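Local structure of oligopeptide ABC transporter OppAIV (Borrelia burgdorferi B31, 4GL8) at residues T42-D50 with R118-F128; D279-S287 with G511-R519. The protein probably binds oligopeptides as the extracytoplasmic solute-binding component of an ABC transporter and hands them on for uptake across the membrane. All coordinates share one frame; numbering follows the deposited sequence.

Interaction 1: residues T42-D50 with R118-F128; sequences TLDAQLIND and RILDKETGSSF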
ATOM      1  N   THR A  42      -8.009  -6.732   8.744  1.00 22.07           N
ATOM      2  CA  THR A  42      -8.525  -5.814   9.736  1.00 22.07           C
ATOM      3  C   THR A  42      -9.212  -4.688   8.988  1.00 21.19           C
ATOM      4  O   THR A  42      -8.759  -4.281   7.923  1.00 21.18           O
ATOM      5  CB  THR A  42      -7.395  -5.243  10.668  1.00 22.48           C
ATOM      6  OG1 THR A  42      -7.840  -4.048  11.315  1.00 23.10           O
ATOM      7  CG2 THR A  42      -6.143  -4.862   9.884  1.00 22.22           C
ATOM      8  N   LEU A  43     -10.308  -4.193   9.540  1.00 20.48           N
ATOM      9  CA  LEU A  43     -10.960  -3.006   9.028  1.00 20.24           C
ATOM     10  C   LEU A  43     -10.705  -1.751   9.902  1.00 20.15           C
ATOM     11  O   LEU A  43     -11.389  -0.732   9.753  1.00 20.64           O
ATOM     12  CB  LEU A  43     -12.451  -3.287   8.810  1.00 20.85           C
ATOM     13  CG  LEU A  43     -12.602  -4.378   7.715  1.00 21.64           C
ATOM     14  CD1 LEU A  43     -14.061  -4.732   7.488  1.00 23.12           C
ATOM     15  CD2 LEU A  43     -11.944  -3.987   6.398  1.00 21.16           C
ATOM     16  N   ASP A  44      -9.668  -1.818  10.733  1.00 19.64           N
ATOM     17  CA  ASP A  44      -9.303  -0.733  11.648  1.00 19.29           C
ATOM     18  C   ASP A  44      -8.220   0.086  10.944  1.00 18.49           C
ATOM     19  O   ASP A  44      -7.126  -0.409  10.711  1.00 17.97           O
ATOM     20  CB  ASP A  44      -8.771  -1.346  12.940  1.00 19.73           C
ATOM     21  CG  ASP A  44      -8.467  -0.316  14.014  1.00 20.11           C
ATOM     22  OD1 ASP A  44      -8.123   0.836  13.690  1.00 20.11           O
ATOM     23  OD2 ASP A  44      -8.562  -0.673  15.208  1.00 20.94           O
ATOM     24  N   ALA A  45      -8.536   1.324  10.600  1.00 18.25           N
ATOM     25  CA  ALA A  45      -7.667   2.143   9.753  1.00 18.63           C
ATOM     26  C   ALA A  45      -6.291   2.370  10.351  1.00 18.53           C
ATOM     27  O   ALA A  45      -5.325   2.641   9.607  1.00 19.67           O
ATOM     28  CB  ALA A  45      -8.331   3.501   9.434  1.00 18.37           C
ATOM     29  N   GLN A  46      -6.189   2.270  11.668  1.00 18.51           N
ATOM     30  CA  GLN A  46      -4.925   2.568  12.347  1.00 19.07           C
ATOM     31  C   GLN A  46      -4.066   1.320  12.437  1.00 19.89           C
ATOM     32  O   GLN A  46      -2.917   1.406  12.856  1.00 19.80           O
ATOM     33  CB  GLN A  46      -5.179   3.189  13.719  1.00 18.75           C
ATOM     34  CG  GLN A  46      -5.907   4.519  13.609  1.00 18.62           C
ATOM     35  CD  GLN A  46      -5.973   5.286  14.921  1.00 19.12           C
ATOM     36  OE1 GLN A  46      -5.984   4.702  16.003  1.00 18.35           O
ATOM     37  NE2 GLN A  46      -5.982   6.620  14.817  1.00 19.37           N
ATOM     38  N   LEU A  47      -4.625   0.169  12.040  1.00 20.55           N
ATOM     39  CA  LEU A  47      -3.880  -1.089  12.025  1.00 20.97           C
ATOM     40  C   LEU A  47      -3.687  -1.621  10.605  1.00 20.37           C
ATOM     41  O   LEU A  47      -2.886  -2.491  10.402  1.00 21.11           O
ATOM     42  CB  LEU A  47      -4.597  -2.160  12.861  1.00 21.69           C
ATOM     43  CG  LEU A  47      -4.935  -1.828  14.317  1.00 23.55           C
ATOM     44  CD1 LEU A  47      -5.716  -2.959  14.980  1.00 24.55           C
ATOM     45  CD2 LEU A  47      -3.690  -1.535  15.151  1.00 24.06           C
ATOM     46  N   ILE A  48      -4.438  -1.137   9.630  1.00 19.60           N
ATOM     47  CA  ILE A  48      -4.328  -1.656   8.248  1.00 19.28           C
ATOM     48  C   ILE A  48      -2.998  -1.275   7.645  1.00 19.12           C
ATOM     49  O   ILE A  48      -2.623  -0.114   7.703  1.00 18.89           O
ATOM     50  CB  ILE A  48      -5.449  -1.079   7.343  1.00 18.98           C
ATOM     51  CG1 ILE A  48      -6.780  -1.734   7.674  1.00 19.51           C
ATOM     52  CG2 ILE A  48      -5.157  -1.319   5.870  1.00 18.65           C
ATOM     53  CD1 ILE A  48      -7.958  -0.878   7.288  1.00 20.11           C
ATOM     54  N   ASN A  49      -2.309  -2.230   7.032  1.00 19.18           N
ATOM     55  CA  ASN A  49      -1.067  -1.926   6.329  1.00 19.17           C
ATOM     56  C   ASN A  49      -1.043  -2.486   4.929  1.00 19.27           C
ATOM     57  O   ASN A  49       0.025  -2.629   4.342  1.00 20.46           O
ATOM     58  CB  ASN A  49       0.137  -2.440   7.111  1.00 19.29           C
ATOM     59  CG  ASN A  49       0.058  -3.933   7.399  1.00 19.98           C
ATOM     60  OD1 ASN A  49      -0.667  -4.689   6.722  1.00 19.80           O
ATOM     61  ND2 ASN A  49       0.791  -4.366   8.439  1.00 20.06           N
ATOM     62  N   ASP A  50      -2.225  -2.745   4.386  1.00 19.08           N
ATOM     63  CA  ASP A  50      -2.391  -3.574   3.178  1.00 19.14           C
ATOM     64  C   ASP A  50      -3.451  -2.965   2.272  1.00 18.59           C
ATOM     65  O   ASP A  50      -4.327  -2.264   2.763  1.00 17.91           O
ATOM     66  CB  ASP A  50      -2.770  -4.999   3.569  1.00 19.25           C
ATOM     67  CG  ASP A  50      -4.203  -5.117   3.962  1.00 19.42           C
ATOM     68  OD1 ASP A  50      -4.524  -4.857   5.138  1.00 19.71           O
ATOM     69  OD2 ASP A  50      -5.008  -5.479   3.095  1.00 19.72           O
ATOM     70  N   ARG A 118      -4.486   7.701  20.112  1.00 21.64           N
ATOM     71  CA  ARG A 118      -4.528   6.224  20.070  1.00 21.25           C
ATOM     72  C   ARG A 118      -3.422   5.622  19.186  1.00 20.76           C
ATOM     73  O   ARG A 118      -2.773   4.665  19.611  1.00 20.98           O
ATOM     74  CB  ARG A 118      -5.905   5.720  19.599  1.00 21.55           C
ATOM     75  CG  ARG A 118      -5.985   4.215  19.295  1.00 21.30           C
ATOM     76  CD  ARG A 118      -7.410   3.824  18.914  1.00 20.48           C
ATOM     77  NE  ARG A 118      -7.620   2.384  18.823  1.00 19.63           N
ATOM     78  CZ  ARG A 118      -7.728   1.673  17.692  1.00 18.70           C
ATOM     79  NH1 ARG A 118      -7.619   2.244  16.478  1.00 17.46           N
ATOM     80  NH2 ARG A 118      -7.947   0.353  17.770  1.00 18.14           N
ATOM     81  N   ILE A 119      -3.196   6.124  17.967  1.00 20.08           N
ATOM     82  CA  ILE A 119      -2.191   5.477  17.119  1.00 20.50           C
ATOM     83  C   ILE A 119      -0.778   5.723  17.646  1.00 21.38           C
ATOM     84  O   ILE A 119       0.124   4.950  17.372  1.00 20.85           O
ATOM     85  CB  ILE A 119      -2.300   5.840  15.624  1.00 21.12           C
ATOM     86  CG1 ILE A 119      -1.435   4.901  14.797  1.00 21.13           C
ATOM     87  CG2 ILE A 119      -1.905   7.298  15.373  1.00 20.99           C
ATOM     88  CD1 ILE A 119      -1.681   5.031  13.314  1.00 21.30           C
ATOM     89  N   LEU A 120      -0.607   6.777  18.446  1.00 22.03           N
ATOM     90  CA  LEU A 120       0.679   7.077  19.075  1.00 22.64           C
ATOM     91  C   LEU A 120       0.835   6.417  20.430  1.00 24.77           C
ATOM     92  O   LEU A 120       1.817   6.683  21.132  1.00 25.78           O
ATOM     93  CB  LEU A 120       0.863   8.587  19.203  1.00 21.92           C
ATOM     94  CG  LEU A 120       1.060   9.281  17.851  1.00 21.21           C
ATOM     95  CD1 LEU A 120       0.775  10.776  17.940  1.00 21.06           C
ATOM     96  CD2 LEU A 120       2.472   9.047  17.346  1.00 20.77           C
ATOM     97  N   ASP A 121      -0.126   5.564  20.793  1.00 25.87           N
ATOM     98  CA  ASP A 121      -0.023   4.705  21.949  1.00 27.85           C
ATOM     99  C   ASP A 121       0.651   3.407  21.538  1.00 28.80           C
ATOM    100  O   ASP A 121       0.148   2.691  20.678  1.00 26.88           O
ATOM    101  CB  ASP A 121      -1.415   4.373  22.496  1.00 29.57           C
ATOM    102  CG  ASP A 121      -1.368   3.744  23.897  1.00 32.45           C
ATOM    103  OD1 ASP A 121      -0.297   3.231  24.323  1.00 33.79           O
ATOM    104  OD2 ASP A 121      -2.419   3.786  24.573  1.00 34.05           O
ATOM    105  N   LYS A 122       1.767   3.098  22.187  1.00 30.21           N
ATOM    106  CA  LYS A 122       2.496   1.848  21.970  1.00 32.04           C
ATOM    107  C   LYS A 122       1.567   0.627  22.056  1.00 31.92           C
ATOM    108  O   LYS A 122       1.698  -0.303  21.252  1.00 33.53           O
ATOM    109  CB  LYS A 122       3.625   1.737  22.989  1.00 34.82           C
ATOM    110  CG  LYS A 122       4.801   0.862  22.593  1.00 38.02           C
ATOM    111  CD  LYS A 122       6.021   1.178  23.475  1.00 39.99           C
ATOM    112  CE  LYS A 122       6.695   2.490  23.058  1.00 40.44           C
ATOM    113  NZ  LYS A 122       7.825   2.920  23.937  1.00 42.11           N
ATOM    114  N   GLU A 123       0.593   0.651  22.965  1.00 30.68           N
ATOM    115  CA  GLU A 123      -0.255  -0.534  23.222  1.00 30.25           C
ATOM    116  C   GLU A 123      -1.172  -0.899  22.065  1.00 28.71           C
ATOM    117  O   GLU A 123      -1.585  -2.048  21.951  1.00 29.28           O
ATOM    118  CB  GLU A 123      -1.079  -0.373  24.516  1.00 31.05           C
ATOM    119  N   THR A 124      -1.478   0.064  21.201  1.00 27.49           N
ATOM    120  CA  THR A 124      -2.292  -0.170  19.992  1.00 25.44           C
ATOM    121  C   THR A 124      -1.607  -1.101  18.975  1.00 25.01           C
ATOM    122  O   THR A 124      -2.276  -1.780  18.174  1.00 23.74           O
ATOM    123  CB  THR A 124      -2.613   1.173  19.292  1.00 24.99           C
ATOM    124  OG1 THR A 124      -3.179   2.099  20.237  1.00 24.79           O
ATOM    125  CG2 THR A 124      -3.602   0.978  18.121  1.00 24.63           C
ATOM    126  N   GLY A 125      -0.275  -1.085  18.973  1.00 25.22           N
ATOM    127  CA  GLY A 125       0.516  -1.962  18.117  1.00 25.54           C
ATOM    128  C   GLY A 125       0.352  -1.682  16.628  1.00 25.28           C
ATOM    129  O   GLY A 125       0.447  -2.590  15.824  1.00 25.63           O
ATOM    130  N   SER A 126       0.094  -0.431  16.258  1.00 25.09           N
ATOM    131  CA  SER A 126       0.001  -0.079  14.836  1.00 25.46           C
ATOM    132  C   SER A 126       1.365  -0.270  14.179  1.00 25.73           C
ATOM    133  O   SER A 126       2.341   0.331  14.613  1.00 24.96           O
ATOM    134  CB  SER A 126      -0.454   1.367  14.636  1.00 24.81           C
ATOM    135  OG  SER A 126      -0.317   1.725  13.239  1.00 25.13           O
ATOM    136  N   SER A 127       1.423  -1.083  13.122  1.00 25.98           N
ATOM    137  CA  SER A 127       2.689  -1.343  12.447  1.00 26.68           C
ATOM    138  C   SER A 127       3.121  -0.161  11.542  1.00 26.33           C
ATOM    139  O   SER A 127       4.214  -0.186  10.970  1.00 24.97           O
ATOM    140  CB  SER A 127       2.575  -2.622  11.612  1.00 26.92           C
ATOM    141  OG  SER A 127       1.748  -2.383  10.468  1.00 27.21           O
ATOM    142  N   PHE A 128       2.263   0.852  11.405  1.00 26.44           N
ATOM    143  CA  PHE A 128       2.527   2.030  10.540  1.00 27.33           C
ATOM    144  C   PHE A 128       2.830   3.281  11.315  1.00 26.15           C
ATOM    145  O   PHE A 128       3.073   4.345  10.735  1.00 27.38           O
ATOM    146  CB  PHE A 128       1.330   2.320   9.599  1.00 29.05           C
ATOM    147  CG  PHE A 128       1.639   2.119   8.134  1.00 31.84           C
ATOM    148  CD1 PHE A 128       2.737   2.771   7.533  1.00 34.24           C
ATOM    149  CD2 PHE A 128       0.829   1.317   7.337  1.00 32.05           C
ATOM    150  CE1 PHE A 128       3.018   2.590   6.178  1.00 33.89           C
ATOM    151  CE2 PHE A 128       1.108   1.139   5.995  1.00 32.18           C
ATOM    152  CZ  PHE A 128       2.193   1.779   5.411  1.00 32.24           C
TER
HETATM  153  O   HOH W   1      -0.672  -2.702  12.075  1.00 23.73           O
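Arg118 lays its guanidinium end-on against the carboxylate of Asp44, the two planes only 7° apart. Arg118 NH2 lies 2.8 Å from Asp44 OD2 and Arg118 NH1 3.2 Å from Asp44 OD1, each oxygen using its syn lone pair, so this salt bridge has the paired geometry that fixes both groups in rotation. The arginine chain is fully extended from CG to NE, which carries the charge from the end of helix 109-119 across to the loop. Arg118 NH1 also donates to Gln46 OE1 at 3.0 Å, a bond tilted from the amide plane, while Thr124 CG2 sits 4.2 Å above the centre of the Arg118 guanidinium plane. Asp44 is held from further sides: OD1 takes the backbone N of Gln46 in an Asx turn, and OD2 receives Trp197 NE1. Such a surrounding of donors would be expected to favour the charged carboxylate.

Gln46 lies across Ile119, its amide carbon close to CB, and its NE2 donates to Ser115 O, one turn back in the same helix. The backbone O of Gln46 takes a short bond of 2.6 Å from Ser126 OG, which also caps Phe128 N. Leu47 brings CD2 up to Thr124, 3.9 Å from CG2. Further along, Asn49 ND2 donates to Ser127 OG at 3.0 Å, and one water bridges Leu47 O and Ser127 N. The Phe128 ring turns its edge to Asn49 CA, and both residues reach the bound peptide, Asn49 through its backbone and Phe128 by packing.

The contact thus joins the loop between strand 31-35 and helix 51-57 to the chain leaving helix 109-119; Asn49 also touches helix 408-417, and Phe128 meets His179 edge-to-face.

Interaction 2: residues D279-S287 with G511-R519; sequences DYYSMGINS and GWEPNISER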
ATOM      1  N   ASP A 279     -14.869  -4.007 -21.656  1.00 38.46           N
ATOM      2  CA  ASP A 279     -15.046  -3.768 -20.232  1.00 36.44           C
ATOM      3  C   ASP A 279     -13.758  -4.020 -19.459  1.00 34.68           C
ATOM      4  O   ASP A 279     -13.789  -4.132 -18.247  1.00 33.53           O
ATOM      5  CB  ASP A 279     -16.223  -4.592 -19.683  1.00 36.12           C
ATOM      6  CG  ASP A 279     -16.030  -6.089 -19.833  1.00 37.13           C
ATOM      7  OD1 ASP A 279     -16.985  -6.835 -19.510  1.00 37.89           O
ATOM      8  OD2 ASP A 279     -14.939  -6.539 -20.265  1.00 37.55           O
ATOM      9  N   TYR A 280     -12.637  -4.095 -20.175  1.00 34.61           N
ATOM     10  CA  TYR A 280     -11.318  -4.294 -19.577  1.00 34.09           C
ATOM     11  C   TYR A 280     -10.590  -2.963 -19.521  1.00 33.77           C
ATOM     12  O   TYR A 280     -10.655  -2.168 -20.466  1.00 34.92           O
ATOM     13  CB  TYR A 280     -10.490  -5.294 -20.397  1.00 34.90           C
ATOM     14  CG  TYR A 280      -9.037  -5.445 -19.961  1.00 33.65           C
ATOM     15  CD1 TYR A 280      -8.682  -6.332 -18.946  1.00 32.94           C
ATOM     16  CD2 TYR A 280      -8.016  -4.713 -20.587  1.00 34.10           C
ATOM     17  CE1 TYR A 280      -7.354  -6.478 -18.541  1.00 32.18           C
ATOM     18  CE2 TYR A 280      -6.693  -4.854 -20.201  1.00 33.72           C
ATOM     19  CZ  TYR A 280      -6.371  -5.738 -19.173  1.00 32.44           C
ATOM     20  OH  TYR A 280      -5.079  -5.877 -18.787  1.00 31.37           O
ATOM     21  N   TYR A 281      -9.885  -2.752 -18.417  1.00 31.77           N
ATOM     22  CA  TYR A 281      -9.136  -1.536 -18.171  1.00 31.44           C
ATOM     23  C   TYR A 281      -7.753  -1.907 -17.666  1.00 31.41           C
ATOM     24  O   TYR A 281      -7.557  -2.985 -17.112  1.00 31.26           O
ATOM     25  CB  TYR A 281      -9.797  -0.724 -17.087  1.00 30.10           C
ATOM     26  CG  TYR A 281     -11.145  -0.146 -17.427  1.00 29.83           C
ATOM     27  CD1 TYR A 281     -12.278  -0.960 -17.494  1.00 29.25           C
ATOM     28  CD2 TYR A 281     -11.308   1.225 -17.622  1.00 29.89           C
ATOM     29  CE1 TYR A 281     -13.526  -0.426 -17.776  1.00 29.61           C
ATOM     30  CE2 TYR A 281     -12.561   1.759 -17.899  1.00 30.57           C
ATOM     31  CZ  TYR A 281     -13.663   0.920 -17.975  1.00 30.07           C
ATOM     32  OH  TYR A 281     -14.908   1.440 -18.236  1.00 30.97           O
ATOM     33  N   SER A 282      -6.808  -0.998 -17.845  1.00 31.69           N
ATOM     34  CA  SER A 282      -5.433  -1.264 -17.474  1.00 31.88           C
ATOM     35  C   SER A 282      -4.715   0.048 -17.311  1.00 31.38           C
ATOM     36  O   SER A 282      -4.912   0.970 -18.107  1.00 31.87           O
ATOM     37  CB  SER A 282      -4.740  -2.100 -18.559  1.00 33.10           C
ATOM     38  OG  SER A 282      -3.434  -2.398 -18.134  1.00 33.94           O
ATOM     39  N   MET A 283      -3.890   0.137 -16.278  1.00 29.86           N
ATOM     40  CA  MET A 283      -3.114   1.338 -16.050  1.00 30.13           C
ATOM     41  C   MET A 283      -1.842   1.039 -15.300  1.00 27.99           C
ATOM     42  O   MET A 283      -1.838   0.197 -14.402  1.00 26.68           O
ATOM     43  CB  MET A 283      -3.928   2.356 -15.245  1.00 31.91           C
ATOM     44  CG  MET A 283      -3.285   3.732 -15.221  1.00 33.91           C
ATOM     45  SD  MET A 283      -4.295   4.992 -14.459  1.00 36.33           S
ATOM     46  CE  MET A 283      -5.425   5.396 -15.795  1.00 38.71           C
ATOM     47  N   GLY A 284      -0.775   1.740 -15.682  1.00 27.10           N
ATOM     48  CA  GLY A 284       0.420   1.836 -14.870  1.00 26.31           C
ATOM     49  C   GLY A 284       0.079   2.508 -13.529  1.00 24.93           C
ATOM     50  O   GLY A 284      -0.521   3.580 -13.511  1.00 25.54           O
ATOM     51  N   ILE A 285       0.440   1.882 -12.413  1.00 22.91           N
ATOM     52  CA  ILE A 285       0.169   2.489 -11.091  1.00 22.37           C
ATOM     53  C   ILE A 285       1.453   2.733 -10.299  1.00 22.24           C
ATOM     54  O   ILE A 285       2.509   2.244 -10.681  1.00 21.85           O
ATOM     55  CB  ILE A 285      -0.833   1.653 -10.257  1.00 21.27           C
ATOM     56  CG1 ILE A 285      -0.378   0.200 -10.128  1.00 20.68           C
ATOM     57  CG2 ILE A 285      -2.230   1.704 -10.887  1.00 21.69           C
ATOM     58  CD1 ILE A 285      -1.129  -0.560  -9.040  1.00 20.11           C
ATOM     59  N   ASN A 286       1.357   3.494  -9.200  1.00 22.65           N
ATOM     60  CA  ASN A 286       2.499   3.765  -8.344  1.00 22.73           C
ATOM     61  C   ASN A 286       2.736   2.619  -7.387  1.00 22.23           C
ATOM     62  O   ASN A 286       2.639   2.755  -6.157  1.00 22.13           O
ATOM     63  CB  ASN A 286       2.287   5.053  -7.576  1.00 23.31           C
ATOM     64  CG  ASN A 286       2.554   6.283  -8.425  1.00 24.98           C
ATOM     65  OD1 ASN A 286       3.225   6.213  -9.455  1.00 25.64           O
ATOM     66  ND2 ASN A 286       2.026   7.417  -7.993  1.00 25.40           N
ATOM     67  N   SER A 287       3.110   1.492  -7.943  1.00 22.47           N
ATOM     68  CA  SER A 287       3.198   0.282  -7.169  1.00 22.76           C
ATOM     69  C   SER A 287       4.290  -0.580  -7.789  1.00 22.58           C
ATOM     70  O   SER A 287       4.477  -0.536  -8.995  1.00 24.12           O
ATOM     71  CB  SER A 287       1.828  -0.385  -7.203  1.00 23.15           C
ATOM     72  OG  SER A 287       1.687  -1.256  -6.133  1.00 24.32           O
ATOM     73  N   GLY A 511     -19.030   6.356 -13.397  1.00 27.03           N
ATOM     74  CA  GLY A 511     -18.535   6.999 -12.193  1.00 27.08           C
ATOM     75  C   GLY A 511     -17.315   6.377 -11.554  1.00 26.81           C
ATOM     76  O   GLY A 511     -16.998   6.707 -10.391  1.00 28.38           O
ATOM     77  N   TRP A 512     -16.661   5.468 -12.281  1.00 26.65           N
ATOM     78  CA  TRP A 512     -15.408   4.857 -11.877  1.00 27.10           C
ATOM     79  C   TRP A 512     -14.398   4.835 -13.023  1.00 28.68           C
ATOM     80  O   TRP A 512     -14.741   4.645 -14.175  1.00 29.45           O
ATOM     81  CB  TRP A 512     -15.602   3.430 -11.400  1.00 26.92           C
ATOM     82  CG  TRP A 512     -14.287   2.737 -11.113  1.00 26.41           C
ATOM     83  CD1 TRP A 512     -13.560   2.801  -9.964  1.00 25.81           C
ATOM     84  CD2 TRP A 512     -13.541   1.909 -12.011  1.00 26.57           C
ATOM     85  NE1 TRP A 512     -12.400   2.078 -10.090  1.00 25.22           N
ATOM     86  CE2 TRP A 512     -12.370   1.511 -11.336  1.00 26.25           C
ATOM     87  CE3 TRP A 512     -13.752   1.465 -13.326  1.00 27.72           C
ATOM     88  CZ2 TRP A 512     -11.403   0.678 -11.928  1.00 26.44           C
ATOM     89  CZ3 TRP A 512     -12.801   0.642 -13.910  1.00 27.84           C
ATOM     90  CH2 TRP A 512     -11.637   0.258 -13.208  1.00 27.20           C
ATOM     91  N   GLU A 513     -13.132   4.952 -12.670  1.00 29.62           N
ATOM     92  CA  GLU A 513     -12.047   4.983 -13.635  1.00 31.77           C
ATOM     93  C   GLU A 513     -10.749   4.560 -12.914  1.00 28.31           C
ATOM     94  O   GLU A 513     -10.584   4.877 -11.771  1.00 26.99           O
ATOM     95  CB  GLU A 513     -11.923   6.428 -14.097  1.00 35.44           C
ATOM     96  CG  GLU A 513     -11.325   6.590 -15.453  1.00 41.10           C
ATOM     97  CD  GLU A 513     -11.093   8.054 -15.785  1.00 45.31           C
ATOM     98  OE1 GLU A 513     -11.158   8.907 -14.854  1.00 45.97           O
ATOM     99  OE2 GLU A 513     -10.834   8.331 -16.980  1.00 47.77           O
ATOM    100  N   PRO A 514      -9.829   3.869 -13.585  1.00 27.25           N
ATOM    101  CA  PRO A 514      -8.506   3.673 -12.983  1.00 26.15           C
ATOM    102  C   PRO A 514      -7.767   4.986 -12.698  1.00 25.05           C
ATOM    103  O   PRO A 514      -7.956   5.983 -13.419  1.00 25.18           O
ATOM    104  CB  PRO A 514      -7.729   2.899 -14.061  1.00 27.22           C
ATOM    105  CG  PRO A 514      -8.767   2.325 -14.981  1.00 27.58           C
ATOM    106  CD  PRO A 514      -9.945   3.237 -14.911  1.00 27.84           C
ATOM    107  N   ASN A 515      -6.936   4.992 -11.658  1.00 23.67           N
ATOM    108  CA  ASN A 515      -6.007   6.088 -11.464  1.00 22.98           C
ATOM    109  C   ASN A 515      -4.694   5.615 -10.880  1.00 22.75           C
ATOM    110  O   ASN A 515      -4.572   4.491 -10.428  1.00 23.30           O
ATOM    111  CB  ASN A 515      -6.661   7.211 -10.666  1.00 23.23           C
ATOM    112  CG  ASN A 515      -6.943   6.836  -9.214  1.00 23.28           C
ATOM    113  OD1 ASN A 515      -6.147   6.159  -8.556  1.00 22.42           O
ATOM    114  ND2 ASN A 515      -8.063   7.326  -8.694  1.00 23.81           N
ATOM    115  N   ILE A 516      -3.701   6.492 -10.862  1.00 23.23           N
ATOM    116  CA  ILE A 516      -2.313   6.081 -10.664  1.00 22.47           C
ATOM    117  C   ILE A 516      -2.027   5.570  -9.246  1.00 21.80           C
ATOM    118  O   ILE A 516      -1.107   4.784  -9.054  1.00 21.55           O
ATOM    119  CB  ILE A 516      -1.336   7.208 -11.113  1.00 23.36           C
ATOM    120  CG1 ILE A 516       0.105   6.668 -11.167  1.00 24.23           C
ATOM    121  CG2 ILE A 516      -1.407   8.407 -10.177  1.00 23.23           C
ATOM    122  CD1 ILE A 516       1.072   7.496 -12.002  1.00 25.02           C
ATOM    123  N   SER A 517      -2.841   5.972  -8.272  1.00 21.31           N
ATOM    124  CA  SER A 517      -2.678   5.570  -6.888  1.00 21.03           C
ATOM    125  C   SER A 517      -3.746   4.582  -6.408  1.00 21.97           C
ATOM    126  O   SER A 517      -3.775   4.251  -5.232  1.00 22.13           O
ATOM    127  CB  SER A 517      -2.728   6.812  -5.991  1.00 21.10           C
ATOM    128  OG  SER A 517      -3.948   7.506  -6.193  1.00 20.79           O
ATOM    129  N   GLU A 518      -4.603   4.114  -7.311  1.00 22.95           N
ATOM    130  CA  GLU A 518      -5.750   3.290  -6.965  1.00 24.37           C
ATOM    131  C   GLU A 518      -6.581   3.866  -5.830  1.00 23.16           C
ATOM    132  O   GLU A 518      -6.998   3.150  -4.930  1.00 23.79           O
ATOM    133  CB  GLU A 518      -5.311   1.836  -6.648  1.00 26.22           C
ATOM    134  CG  GLU A 518      -4.533   1.168  -7.777  1.00 27.35           C
ATOM    135  CD  GLU A 518      -4.533  -0.355  -7.662  1.00 29.81           C
ATOM    136  OE1 GLU A 518      -4.221  -0.859  -6.571  1.00 29.20           O
ATOM    137  OE2 GLU A 518      -4.837  -1.057  -8.667  1.00 30.56           O
ATOM    138  N   ARG A 519      -6.806   5.166  -5.840  1.00 22.81           N
ATOM    139  CA  ARG A 519      -7.645   5.780  -4.803  1.00 22.88           C
ATOM    140  C   ARG A 519      -9.051   5.871  -5.364  1.00 23.29           C
ATOM    141  O   ARG A 519      -9.335   6.744  -6.178  1.00 23.63           O
ATOM    142  CB  ARG A 519      -7.122   7.149  -4.421  1.00 22.48           C
ATOM    143  CG  ARG A 519      -6.023   7.101  -3.365  1.00 22.00           C
ATOM    144  CD  ARG A 519      -5.406   8.485  -3.182  1.00 22.14           C
ATOM    145  NE  ARG A 519      -4.305   8.473  -2.221  1.00 21.62           N
ATOM    146  CZ  ARG A 519      -3.569   9.534  -1.887  1.00 20.85           C
ATOM    147  NH1 ARG A 519      -3.801  10.728  -2.427  1.00 21.52           N
ATOM    148  NH2 ARG A 519      -2.591   9.392  -1.023  1.00 20.23           N
TER
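Tyr281 and Trp512 form a T-shaped (edge-to-face) pair where the loop 511-519 runs alongside strand 280-285, in the same direction, within the type 2 periplasmic-binding-protein fold of the OppA-like family 5 solute-binding proteins. The six-membered ring of Trp512 directs its edge at the tyrosine face, with planes at 71° and centroids 5.1 Å apart; CZ3 stands over the centre of the tyrosine ring. Pro514 crosses Tyr281 at about a right angle, its CD 3.6 Å from Tyr281 CD2, so the tyrosine is met by both aromatic and aliphatic neighbours. The phenol is fixed at its far end by Asn506 ND2, and the indole is stacked on Phe263.

Two residues on, Met283 bends at its last torsion (chi3 -80°), which lets CE reach Pro514 CB at 3.8 Å while SD lies beside Asn515 CA. Ile285 then brings CD1 up to the carboxylate carbon of Glu518, 3.7 Å from CD; this acid is itself tied by OE2 to Tyr502 OH, and the strand that supplies Tyr502, 492-504, pairs antiparallel with 280-285.

Asn515 to Glu518 form a type I turn, and Asn515 braces it: OD1 accepts from Arg519 N on a lone pair in the carbonyl plane, and ND2 donates to Arg519 O and also bonds Pro69 O. Where the strand turns its corner, the amide of Asn286 lies obliquely against the Ile516 chain, Asn286 OD1 3.6 Å from Ile516 CD1. The two backbones meet there: Asn286 N donates to Ile516 O at 2.8 Å, with an N-H...O angle of 162°.

How the interactions relate
From the N terminus, the chain leaves strand 31-35 through loop 42-50, and interaction 1 closes when it returns at 118-128 after 67 intervening residues that include strands 65-67, 74-84 and 90-95. Interaction 2 opens only later, at 279-287, and closes at 511-519 near the C terminus, enclosing a far longer excursion of 223 residues. The two loops therefore follow in series, neither nested nor crossed. The centres of interaction 1 and interaction 2 lie about 27 Å apart, on opposite sides of the chain's centre. Interaction 1 ties an early loop to a helix end and borders the bound peptide through Asn49 and Phe128; interaction 2 ties a strand to the C-terminal loop, and in 279-287 only Ser287 reaches the peptide.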